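PDB 3LE2: serpin-ZX from Arabidopsis thaliana, which inhibits target proteases such as metacaspase-9 and RD21A by offering a reactive centre loop that is cleaved and covalently traps the enzyme. Local coordinates for residues Tyr213-Gly224 against Phe262-Arg270. Residues are numbered along the deposited sequence; the frame is centred on the assembly and turned at random.
Sequences YVSAYDGFKVLG and FLDNHIPRR. With SO4 (sulfate ion), chain B.
His266 drives one edge of its imidazole into the face of Tyr217, a T-shaped pair in which His266 CD2 stands 3.5 Å from Tyr217 CE1, over the middle of the phenol, with the planes at 64°. Tyr217 lies close to the turn of antiparallel hairpin 213-224, the first two strands of serpin beta-sheet B; 262-270 is the loop crossing it from helix 249-258 to strand 271-274. Histidine suits the place because its ring offers C-H to one neighbour and N-H to another: ND1 donates an almost straight hydrogen bond (169°) to Phe262 O, 2.7 Å away and close to the imidazole plane, which fixes the ring's rotation. Phe262 O also receives Asn265 N, so two donors grip it.

Phe220 and Phe262 complete the aromatic cluster. His266 ND1 sits 3.4 Å above the centre of one Phe262 face. With CG between the backbone N and carbonyl carbon (chi1 61°), the Phe220 ring reaches the loop, where CZ meets Phe262 CE1 at 3.8 Å, the rings oblique. Leu252 and Lys255 of helix 249-258 add to its surroundings.

Farther along, Pro268 sets its CG 3.5 Å from both Tyr213 O and Val222 O, so its compact apolar ring covers the hairpin backbone; it crosses the Val222 side chain at about a right angle. Small Ser215 lets the proline close in, and its OG also bonds a water that accepts from Arg270 N, linking hairpin and loop. Next to Pro268, the broad Tyr213 ring turns its edge to the loop backbone, with CE1 3.5 Å from Arg269 O, alongside a CA-H...O contact from Tyr213 CA to Arg270 O, 3.5 Å long.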
loop_
_atom_site.group_PDB
_atom_site.type_symbol
_atom_site.label_atom_id
_atom_site.label_comp_id
_atom_site.label_asym_id
_atom_site.label_seq_id
_atom_site.Cartn_x
_atom_site.Cartn_y
_atom_site.Cartn_z
ATOM N N TYR A 213 -20.344 1.467 -8.647
ATOM C CA TYR A 213 -19.308 1.829 -9.619
ATOM C C TYR A 213 -18.628 0.572 -10.173
ATOM O O TYR A 213 -17.607 0.116 -9.641
ATOM C CB TYR A 213 -18.240 2.734 -8.978
ATOM C CG TYR A 213 -18.745 4.088 -8.511
ATOM C CD1 TYR A 213 -19.018 5.104 -9.427
ATOM C CD2 TYR A 213 -18.931 4.356 -7.148
ATOM C CE1 TYR A 213 -19.478 6.343 -9.010
ATOM C CE2 TYR A 213 -19.387 5.579 -6.721
ATOM C CZ TYR A 213 -19.663 6.576 -7.665
ATOM O OH TYR A 213 -20.111 7.808 -7.261
ATOM N N VAL A 214 -19.193 0.001 -11.230
ATOM C CA VAL A 214 -18.586 -1.166 -11.860
ATOM C C VAL A 214 -18.419 -0.970 -13.375
ATOM O O VAL A 214 -19.346 -0.525 -14.052
ATOM C CB VAL A 214 -19.418 -2.435 -11.602
ATOM C CG1 VAL A 214 -18.726 -3.663 -12.186
ATOM C CG2 VAL A 214 -19.660 -2.616 -10.113
ATOM N N SER A 215 -17.232 -1.286 -13.892
ATOM C CA SER A 215 -17.002 -1.349 -15.335
ATOM C C SER A 215 -16.483 -2.740 -15.705
ATOM O O SER A 215 -15.707 -3.344 -14.962
ATOM C CB SER A 215 -15.986 -0.296 -15.802
ATOM O OG SER A 215 -16.428 1.029 -15.577
ATOM N N ALA A 216 -16.901 -3.231 -16.867
ATOM C CA ALA A 216 -16.384 -4.473 -17.405
ATOM C C ALA A 216 -15.408 -4.201 -18.538
ATOM O O ALA A 216 -15.576 -3.269 -19.323
ATOM C CB ALA A 216 -17.526 -5.366 -17.883
ATOM N N TYR A 217 -14.381 -5.030 -18.605
ATOM C CA TYR A 217 -13.365 -4.935 -19.620
ATOM C C TYR A 217 -13.134 -6.335 -20.214
ATOM O O TYR A 217 -13.815 -7.296 -19.858
ATOM C CB TYR A 217 -12.079 -4.379 -19.004
ATOM C CG TYR A 217 -12.263 -3.023 -18.360
ATOM C CD1 TYR A 217 -12.218 -1.858 -19.121
ATOM C CD2 TYR A 217 -12.486 -2.904 -17.000
ATOM C CE1 TYR A 217 -12.386 -0.617 -18.541
ATOM C CE2 TYR A 217 -12.662 -1.664 -16.410
ATOM C CZ TYR A 217 -12.610 -0.520 -17.185
ATOM O OH TYR A 217 -12.778 0.726 -16.609
ATOM N N ASP A 218 -12.181 -6.447 -21.128
ATOM C CA ASP A 218 -11.902 -7.718 -21.757
ATOM C C ASP A 218 -11.171 -8.637 -20.763
ATOM O O ASP A 218 -9.969 -8.499 -20.540
ATOM C CB ASP A 218 -11.073 -7.481 -23.029
ATOM C CG ASP A 218 -10.826 -8.755 -23.823
ATOM O OD1 ASP A 218 -11.384 -9.808 -23.442
ATOM O OD2 ASP A 218 -10.077 -8.694 -24.828
ATOM N N GLY A 219 -11.913 -9.548 -20.145
ATOM C CA GLY A 219 -11.328 -10.536 -19.254
ATOM C C GLY A 219 -11.456 -10.274 -17.761
ATOM O O GLY A 219 -11.050 -11.113 -16.947
ATOM N N PHE A 220 -11.997 -9.115 -17.392
ATOM C CA PHE A 220 -12.099 -8.749 -15.983
ATOM C C PHE A 220 -13.088 -7.636 -15.744
ATOM O O PHE A 220 -13.596 -7.032 -16.677
ATOM C CB PHE A 220 -10.738 -8.331 -15.426
ATOM C CG PHE A 220 -10.136 -7.136 -16.114
ATOM C CD1 PHE A 220 -9.463 -7.275 -17.327
ATOM C CD2 PHE A 220 -10.231 -5.868 -15.548
ATOM C CE1 PHE A 220 -8.898 -6.166 -17.960
ATOM C CE2 PHE A 220 -9.671 -4.751 -16.188
ATOM C CZ PHE A 220 -8.999 -4.909 -17.382
ATOM N N LYS A 221 -13.360 -7.375 -14.474
ATOM C CA LYS A 221 -14.203 -6.264 -14.087
ATOM C C LYS A 221 -13.552 -5.461 -12.972
ATOM O O LYS A 221 -12.672 -5.959 -12.264
ATOM C CB LYS A 221 -15.566 -6.763 -13.651
ATOM C CG LYS A 221 -16.362 -7.396 -14.769
ATOM C CD LYS A 221 -17.556 -8.135 -14.196
ATOM C CE LYS A 221 -18.119 -9.108 -15.198
ATOM N NZ LYS A 221 -19.343 -9.746 -14.644
ATOM N N VAL A 222 -13.968 -4.208 -12.837
ATOM C CA VAL A 222 -13.486 -3.375 -11.748
ATOM C C VAL A 222 -14.631 -2.753 -10.959
ATOM O O VAL A 222 -15.595 -2.240 -11.538
ATOM C CB VAL A 222 -12.555 -2.269 -12.241
ATOM C CG1 VAL A 222 -12.033 -1.456 -11.052
ATOM C CG2 VAL A 222 -11.404 -2.873 -13.032
ATOM N N LEU A 223 -14.525 -2.834 -9.632
ATOM C CA LEU A 223 -15.489 -2.208 -8.733
ATOM C C LEU A 223 -14.779 -1.147 -7.904
ATOM O O LEU A 223 -13.689 -1.389 -7.399
ATOM C CB LEU A 223 -16.128 -3.244 -7.814
ATOM C CG LEU A 223 -16.788 -2.684 -6.549
ATOM C CD1 LEU A 223 -18.086 -1.965 -6.861
ATOM C CD2 LEU A 223 -17.022 -3.801 -5.547
ATOM N N GLY A 224 -15.369 0.043 -7.804
ATOM C CA GLY A 224 -14.836 1.073 -6.930
ATOM C C GLY A 224 -15.766 1.272 -5.746
ATOM O O GLY A 224 -16.979 1.373 -5.931
ATOM N N PHE A 262 -2.160 1.703 -16.665
ATOM C CA PHE A 262 -3.314 0.820 -16.456
ATOM C C PHE A 262 -4.284 1.307 -15.375
ATOM O O PHE A 262 -5.501 1.316 -15.585
ATOM C CB PHE A 262 -2.902 -0.607 -16.110
ATOM C CG PHE A 262 -4.077 -1.494 -15.817
ATOM C CD1 PHE A 262 -4.622 -2.296 -16.810
ATOM C CD2 PHE A 262 -4.670 -1.493 -14.563
ATOM C CE1 PHE A 262 -5.720 -3.087 -16.549
ATOM C CE2 PHE A 262 -5.773 -2.279 -14.302
ATOM C CZ PHE A 262 -6.298 -3.081 -15.298
ATOM N N LEU A 263 -3.752 1.678 -14.211
ATOM C CA LEU A 263 -4.608 2.137 -13.119
ATOM C C LEU A 263 -5.400 3.400 -13.470
ATOM O O LEU A 263 -6.576 3.495 -13.153
ATOM C CB LEU A 263 -3.809 2.348 -11.827
ATOM C CG LEU A 263 -3.289 1.094 -11.125
ATOM C CD1 LEU A 263 -2.460 1.450 -9.882
ATOM C CD2 LEU A 263 -4.430 0.178 -10.752
ATOM N N ASP A 264 -4.753 4.369 -14.107
ATOM C CA ASP A 264 -5.417 5.608 -14.486
ATOM C C ASP A 264 -6.605 5.332 -15.406
ATOM O O ASP A 264 -7.527 6.147 -15.516
ATOM C CB ASP A 264 -4.442 6.548 -15.227
ATOM C CG ASP A 264 -3.045 6.573 -14.604
ATOM O OD1 ASP A 264 -2.564 7.669 -14.238
ATOM O OD2 ASP A 264 -2.418 5.499 -14.492
ATOM N N ASN A 265 -6.576 4.190 -16.082
ATOM C CA ASN A 265 -7.538 3.946 -17.158
ATOM C C ASN A 265 -8.654 2.964 -16.817
ATOM O O ASN A 265 -9.495 2.663 -17.665
ATOM C CB ASN A 265 -6.808 3.497 -18.424
ATOM C CG ASN A 265 -6.199 4.669 -19.199
ATOM O OD1 ASN A 265 -6.830 5.202 -20.109
ATOM N ND2 ASN A 265 -4.969 5.056 -18.854
ATOM N N HIS A 266 -8.661 2.475 -15.577
ATOM C CA HIS A 266 -9.648 1.484 -15.130
ATOM C C HIS A 266 -10.309 1.904 -13.819
ATOM O O HIS A 266 -10.285 1.166 -12.829
ATOM C CB HIS A 266 -9.004 0.093 -15.047
ATOM C CG HIS A 266 -8.569 -0.417 -16.383
ATOM N ND1 HIS A 266 -7.369 -0.058 -16.959
ATOM C CD2 HIS A 266 -9.206 -1.192 -17.294
ATOM C CE1 HIS A 266 -7.272 -0.618 -18.154
ATOM N NE2 HIS A 266 -8.372 -1.311 -18.380
ATOM N N ILE A 267 -10.868 3.114 -13.842
ATOM C CA ILE A 267 -11.580 3.719 -12.724
ATOM C C ILE A 267 -13.049 3.884 -13.129
ATOM O O ILE A 267 -13.385 4.730 -13.969
ATOM C CB ILE A 267 -10.974 5.101 -12.374
ATOM C CG1 ILE A 267 -9.565 4.943 -11.823
ATOM C CG2 ILE A 267 -11.812 5.851 -11.332
ATOM C CD1 ILE A 267 -8.869 6.271 -11.610
ATOM N N PRO A 268 -13.931 3.051 -12.557
ATOM C CA PRO A 268 -15.341 3.116 -12.955
ATOM C C PRO A 268 -15.936 4.384 -12.391
ATOM O O PRO A 268 -15.874 4.576 -11.181
ATOM C CB PRO A 268 -15.978 1.910 -12.245
ATOM C CG PRO A 268 -14.870 1.203 -11.514
ATOM C CD PRO A 268 -13.690 2.096 -11.456
ATOM N N ARG A 269 -16.519 5.230 -13.226
ATOM C CA ARG A 269 -16.996 6.519 -12.739
ATOM C C ARG A 269 -18.514 6.641 -12.702
ATOM O O ARG A 269 -19.041 7.627 -12.192
ATOM C CB ARG A 269 -16.372 7.664 -13.540
ATOM C CG ARG A 269 -14.916 7.861 -13.199
ATOM C CD ARG A 269 -14.325 9.093 -13.879
ATOM N NE ARG A 269 -12.962 9.328 -13.404
ATOM C CZ ARG A 269 -11.883 8.764 -13.933
ATOM N NH1 ARG A 269 -11.995 7.936 -14.969
ATOM N NH2 ARG A 269 -10.688 9.033 -13.432
ATOM N N ARG A 270 -19.210 5.645 -13.242
ATOM C CA ARG A 270 -20.672 5.621 -13.193
ATOM C C ARG A 270 -21.197 4.509 -12.285
ATOM O O ARG A 270 -20.758 3.356 -12.374
ATOM C CB ARG A 270 -21.261 5.414 -14.587
ATOM C CG ARG A 270 -21.034 6.556 -15.525
ATOM C CD ARG A 270 -21.903 6.422 -16.760
ATOM N NE ARG A 270 -21.711 7.561 -17.653
ATOM C CZ ARG A 270 -22.228 8.769 -17.443
ATOM N NH1 ARG A 270 -22.978 8.994 -16.368
ATOM N NH2 ARG A 270 -21.996 9.753 -18.305
HETATM S S SO4 B . -10.953 -3.649 -23.045
HETATM O O1 SO4 B . -10.206 -2.392 -23.118
HETATM O O2 SO4 B . -10.286 -4.538 -22.079
HETATM O O3 SO4 B . -12.339 -3.432 -22.608
HETATM O O4 SO4 B . -10.971 -4.214 -24.399
HETATM O O HOH W 1 -18.562 2.669 -14.347
#